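Local coordinates for contact-dependent inhibitor A (Escherichia coli NC101, PDB 5I4Q), which is the toxin domain of a contact-dependent growth inhibition effector, probably released into neighbouring bacteria to poison them, and is bound here to its immunity protein, CdiI, at residues A[31-34]-A[39-42]; A[73-78]-A[83-88]. All coordinates share one frame; numbering follows the deposited sequence.

Contact 1: A[31-34]-A[39-42]; sequences KLWE and APFV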
loop_
_atom_site.group_PDB
_atom_site.type_symbol
_atom_site.label_atom_id
_atom_site.label_comp_id
_atom_site.label_asym_id
_atom_site.label_seq_id
_atom_site.Cartn_x
_atom_site.Cartn_y
_atom_site.Cartn_z
ATOM N N LYS A 31 17.790 -11.494 15.685
ATOM C CA LYS A 31 17.049 -10.266 15.455
ATOM C C LYS A 31 17.078 -9.907 13.974
ATOM O O LYS A 31 16.102 -9.514 13.425
ATOM C CB LYS A 31 17.676 -9.135 16.247
ATOM C CG LYS A 31 16.858 -7.847 16.258
ATOM C CD LYS A 31 17.689 -6.678 16.818
ATOM C CE LYS A 31 16.925 -5.379 16.650
ATOM N NZ LYS A 31 17.405 -4.234 17.463
ATOM N N LEU A 32 18.238 -10.047 13.348
ATOM C CA LEU A 32 18.393 -9.725 11.949
ATOM C C LEU A 32 17.503 -10.581 11.082
ATOM O O LEU A 32 16.713 -10.066 10.338
ATOM C CB LEU A 32 19.858 -9.846 11.585
ATOM C CG LEU A 32 20.769 -8.710 12.077
ATOM C CD1 LEU A 32 22.199 -9.060 11.759
ATOM C CD2 LEU A 32 20.525 -7.389 11.412
ATOM N N TRP A 33 17.506 -11.887 11.256
ATOM C CA TRP A 33 16.533 -12.715 10.484
ATOM C C TRP A 33 15.074 -12.343 10.760
ATOM O O TRP A 33 14.256 -12.269 9.883
ATOM C CB TRP A 33 16.703 -14.178 10.854
ATOM C CG TRP A 33 17.947 -14.807 10.257
ATOM C CD1 TRP A 33 19.205 -14.844 10.801
ATOM C CD2 TRP A 33 18.002 -15.560 9.044
ATOM N NE1 TRP A 33 20.048 -15.582 9.961
ATOM C CE2 TRP A 33 19.314 -16.031 8.890
ATOM C CE3 TRP A 33 17.064 -15.881 8.078
ATOM C CZ2 TRP A 33 19.704 -16.784 7.804
ATOM C CZ3 TRP A 33 17.457 -16.659 6.984
ATOM C CH2 TRP A 33 18.762 -17.084 6.857
ATOM N N GLU A 34 14.768 -12.076 12.011
ATOM C CA GLU A 34 13.435 -11.760 12.417
ATOM C C GLU A 34 12.979 -10.449 11.842
ATOM O O GLU A 34 11.859 -10.322 11.524
ATOM C CB GLU A 34 13.354 -11.748 13.937
ATOM C CG GLU A 34 11.954 -11.895 14.472
ATOM C CD GLU A 34 11.942 -11.875 16.007
ATOM O OE1 GLU A 34 13.039 -11.730 16.614
ATOM O OE2 GLU A 34 10.836 -11.984 16.605
ATOM N N ALA A 39 20.387 -13.621 6.365
ATOM C CA ALA A 39 21.709 -14.043 5.947
ATOM C C ALA A 39 22.767 -13.022 6.344
ATOM O O ALA A 39 23.452 -12.499 5.489
ATOM C CB ALA A 39 21.721 -14.268 4.457
ATOM N N PRO A 40 22.904 -12.762 7.656
ATOM C CA PRO A 40 23.885 -11.825 8.163
ATOM C C PRO A 40 25.340 -12.173 7.899
ATOM O O PRO A 40 26.135 -11.291 7.805
ATOM C CB PRO A 40 23.671 -11.857 9.668
ATOM C CG PRO A 40 22.382 -12.486 9.891
ATOM C CD PRO A 40 22.127 -13.380 8.751
ATOM N N PHE A 41 25.691 -13.448 7.821
ATOM C CA PHE A 41 27.058 -13.826 7.468
ATOM C C PHE A 41 27.337 -13.523 6.032
ATOM O O PHE A 41 28.444 -13.054 5.689
ATOM C CB PHE A 41 27.336 -15.298 7.760
ATOM C CG PHE A 41 27.484 -15.595 9.229
ATOM C CD1 PHE A 41 28.637 -15.231 9.911
ATOM C CD2 PHE A 41 26.512 -16.251 9.911
ATOM C CE1 PHE A 41 28.793 -15.511 11.248
ATOM C CE2 PHE A 41 26.671 -16.562 11.240
ATOM C CZ PHE A 41 27.805 -16.183 11.913
ATOM N N VAL A 42 26.363 -13.804 5.180
ATOM C CA VAL A 42 26.495 -13.420 3.773
ATOM C C VAL A 42 26.636 -11.889 3.626
ATOM O O VAL A 42 27.532 -11.418 2.945
ATOM C CB VAL A 42 25.316 -13.928 2.965
ATOM C CG1 VAL A 42 25.359 -13.323 1.571
ATOM C CG2 VAL A 42 25.335 -15.437 2.913
#

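Contact 2: A[73-78]-A[83-88]; sequences EMIYNP and VGHIQP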
loop_
_atom_site.group_PDB
_atom_site.type_symbol
_atom_site.label_atom_id
_atom_site.label_comp_id
_atom_site.label_asym_id
_atom_site.label_seq_id
_atom_site.Cartn_x
_atom_site.Cartn_y
_atom_site.Cartn_z
ATOM N N GLU A 73 27.002 -0.715 6.124
ATOM C CA GLU A 73 27.890 -0.193 7.139
ATOM C C GLU A 73 27.858 -1.220 8.210
ATOM O O GLU A 73 26.780 -1.705 8.637
ATOM C CB GLU A 73 27.418 1.106 7.796
ATOM C CG GLU A 73 27.159 2.255 6.833
ATOM C CD GLU A 73 26.371 3.437 7.445
ATOM O OE1 GLU A 73 26.083 3.403 8.660
ATOM O OE2 GLU A 73 26.033 4.403 6.682
HETATM N N MSE A 74 29.043 -1.489 8.719
HETATM C CA MSE A 74 29.218 -2.519 9.698
HETATM C C MSE A 74 30.211 -2.065 10.750
HETATM O O MSE A 74 31.213 -1.386 10.459
HETATM C CB MSE A 74 29.765 -3.695 8.926
HETATM C CG MSE A 74 30.380 -4.706 9.829
HETATM SE SE MSE A 74 30.803 -6.295 8.768
HETATM C CE MSE A 74 32.693 -5.978 8.271
ATOM N N ILE A 75 29.949 -2.492 11.972
ATOM C CA ILE A 75 30.816 -2.275 13.093
ATOM C C ILE A 75 31.330 -3.682 13.438
ATOM O O ILE A 75 30.550 -4.586 13.809
ATOM C CB ILE A 75 30.030 -1.662 14.260
ATOM C CG1 ILE A 75 29.344 -0.339 13.841
ATOM C CG2 ILE A 75 30.894 -1.486 15.516
ATOM C CD1 ILE A 75 30.268 0.782 13.405
ATOM N N TYR A 76 32.644 -3.842 13.338
ATOM C CA TYR A 76 33.329 -5.158 13.263
ATOM C C TYR A 76 34.688 -5.113 13.956
ATOM O O TYR A 76 35.429 -4.112 13.860
ATOM C CB TYR A 76 33.569 -5.519 11.812
ATOM C CG TYR A 76 34.358 -6.770 11.538
ATOM C CD1 TYR A 76 33.795 -8.005 11.716
ATOM C CD2 TYR A 76 35.649 -6.698 11.052
ATOM C CE1 TYR A 76 34.486 -9.149 11.421
ATOM C CE2 TYR A 76 36.370 -7.837 10.758
ATOM C CZ TYR A 76 35.786 -9.061 10.946
ATOM O OH TYR A 76 36.472 -10.199 10.642
ATOM N N ASN A 77 34.948 -6.179 14.708
ATOM C CA ASN A 77 36.171 -6.342 15.479
ATOM C C ASN A 77 37.089 -7.300 14.722
ATOM O O ASN A 77 36.918 -8.523 14.809
ATOM C CB ASN A 77 35.863 -6.899 16.840
ATOM C CG ASN A 77 37.061 -6.869 17.752
ATOM O OD1 ASN A 77 38.162 -7.184 17.350
ATOM N ND2 ASN A 77 36.849 -6.467 18.975
ATOM N N PRO A 78 38.064 -6.750 13.969
ATOM C CA PRO A 78 38.970 -7.622 13.186
ATOM C C PRO A 78 39.774 -8.671 14.025
ATOM O O PRO A 78 40.155 -9.685 13.494
ATOM C CB PRO A 78 39.879 -6.628 12.468
ATOM C CG PRO A 78 39.868 -5.426 13.349
ATOM C CD PRO A 78 38.501 -5.348 13.953
ATOM N N VAL A 83 30.923 -9.255 14.359
ATOM C CA VAL A 83 30.077 -8.208 13.762
ATOM C C VAL A 83 29.154 -7.660 14.820
ATOM O O VAL A 83 28.209 -8.345 15.211
ATOM C CB VAL A 83 29.198 -8.816 12.646
ATOM C CG1 VAL A 83 28.308 -7.760 12.044
ATOM C CG2 VAL A 83 30.079 -9.434 11.591
ATOM N N GLY A 84 29.403 -6.449 15.306
ATOM C CA GLY A 84 28.571 -5.903 16.405
ATOM C C GLY A 84 27.289 -5.226 15.913
ATOM O O GLY A 84 26.289 -5.138 16.641
ATOM N N HIS A 85 27.354 -4.720 14.683
ATOM C CA HIS A 85 26.244 -4.059 14.047
ATOM C C HIS A 85 26.449 -3.956 12.529
ATOM O O HIS A 85 27.533 -3.639 12.071
ATOM C CB HIS A 85 26.071 -2.679 14.624
ATOM C CG HIS A 85 24.905 -1.940 14.054
ATOM N ND1 HIS A 85 25.047 -0.873 13.194
ATOM C CD2 HIS A 85 23.572 -2.106 14.244
ATOM C CE1 HIS A 85 23.850 -0.427 12.860
ATOM N NE2 HIS A 85 22.942 -1.159 13.487
ATOM N N ILE A 86 25.379 -4.197 11.777
ATOM C CA ILE A 86 25.383 -4.097 10.347
ATOM C C ILE A 86 23.972 -3.626 9.890
ATOM O O ILE A 86 22.979 -4.099 10.394
ATOM C CB ILE A 86 25.767 -5.444 9.717
ATOM C CG1 ILE A 86 25.856 -5.345 8.203
ATOM C CG2 ILE A 86 24.809 -6.522 10.128
ATOM C CD1 ILE A 86 26.798 -6.375 7.582
ATOM N N GLN A 87 23.929 -2.654 8.976
ATOM C CA GLN A 87 22.688 -2.127 8.390
ATOM C C GLN A 87 22.986 -1.476 7.030
ATOM O O GLN A 87 24.169 -1.163 6.746
ATOM C CB GLN A 87 22.044 -1.110 9.317
ATOM C CG GLN A 87 22.690 0.252 9.342
ATOM C CD GLN A 87 21.820 1.313 10.055
ATOM O OE1 GLN A 87 20.590 1.399 9.876
ATOM N NE2 GLN A 87 22.462 2.138 10.794
ATOM N N PRO A 88 21.939 -1.259 6.195
ATOM C CA PRO A 88 22.164 -0.551 4.911
ATOM C C PRO A 88 22.616 0.881 5.132
ATOM O O PRO A 88 22.357 1.441 6.184
ATOM C CB PRO A 88 20.785 -0.647 4.210
ATOM C CG PRO A 88 20.154 -1.877 4.822
ATOM C CD PRO A 88 20.559 -1.759 6.270
HETATM O O HOH W 1 26.744 -0.080 11.542
#

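Contact 1: A[31-34]-A[39-42]
A largely apolar contact joins the last turn of helix 26-34, through L32 and W33, to the N-cap and first residue of helix 40-48, A39 and P40. The CA atoms of L32 and P40 lie 7.0 Å apart, which leaves room for side chains between the two backbones. P40 meets both L32 and W33. Its CB lies 3.8 Å from L32 CD1, the two side chains lying alongside and pointing opposite ways. The indole instead runs roughly perpendicular to the P40 side chain, and W33 NE1 comes obliquely to 3.3 Å from P40 CD. Because W33 CG stands beside the backbone N and anti to the carbonyl carbon (chi1 -74°), the ring swings forward from a CB that does not itself aim at 39-42. One face of the indole then receives the backbone N of A39, which is 3.5 Å from W33 CZ2 and displaced toward the rim of the six-membered ring. Residues 35-39 make the short turn between these two consecutive helices. A39 takes the N-cap position with a left-handed backbone (phi 57°, psi 60°), and P40 follows in the first turn of the new helix. On the sheet side, F24 of strand 22-25 touches both L32 and P40, while Y29 meets the W33 ring edge-to-face. A chain of another protein in the assembly reaches the turn between helices 26-34 and 40-48 as well: an aromatic side chain of that chain meets the W33 ring, and an acidic one packs on W33, A39 and P40.

Contact 2: A[73-78]-A[83-88]
The antiparallel beta hairpin of strands 72-77 and 82-88 brings these segments together, the N-to-C directions of the two differing by 169°, and a classic beta bulge interrupts its register. At the regular end E73 and Q87 form a hydrogen-bonded pair: E73 N donates to Q87 O at 2.9 Å, and Q87 N returns a bond to E73 O at 3.0 Å. E73 O also receives a CA-H contact from I86, with I86 CA 3.3 Å away. Further along, I75 N reaches H85 O at 2.7 Å. The bulge follows, where G84 and H85 both face I75. I75 O accepts G84 N at 2.7 Å, a short bond bent to 144° at the hydrogen, and H85 N at 3.3 Å, which is weak. One carbonyl therefore serves two successive amides, and the extra residue moves the register by one, so that Y76 pairs with V83.

M74, Y76, V83 and I86 share one face of the sheet. Selenomethionine M74 starts with CG anti to its backbone N and then bends at chi3 (94°); its SE comes 4.2 Å from I86 CD1. Y76 presents a ring edge to V83, CD1 to CG2 being 4.0 Å. E73, I75, H85 and Q87 occupy the reverse face, where the immunity protein CdiI sits: D84 of its chain bonds H85 NE2, and its Y81 bonds both E73 OE1 and Q87 NE2. A water bridges H85 ND1 and, weakly, E73 O, and E73 OE2 makes a salt bridge to R66. On the apolar face, helix 40-48 packs on M74 and V83 through A44, and L32 of helix 26-34 touches I86. On the side of 72-77 away from 82-88, strand 65-69 continues the sheet, M74 bonding to Y67 and Y76 to L65, while V83 bonds to K23 of strand 22-25.

Overall arrangement
Contact 1 closes before contact 2 opens along the chain, so the two follow in series, the helix pair first and the hairpin near the C-terminus. Their centres are 12 Å apart, and they lie about 9 Å and 4 Å respectively from the centre of the chain. They nevertheless touch, L32 CD1 reaching I86 CG2 at 4.0 Å, so the end of helix 26-34 rests on the last strand of the four-stranded antiparallel sheet. Helix 40-48 extends from contact 1 over the face of that same sheet. CdiI meets the hairpin face of E73, I75, H85 and Q87 and also reaches K31, while a further protein packs on W33, A39 and P40.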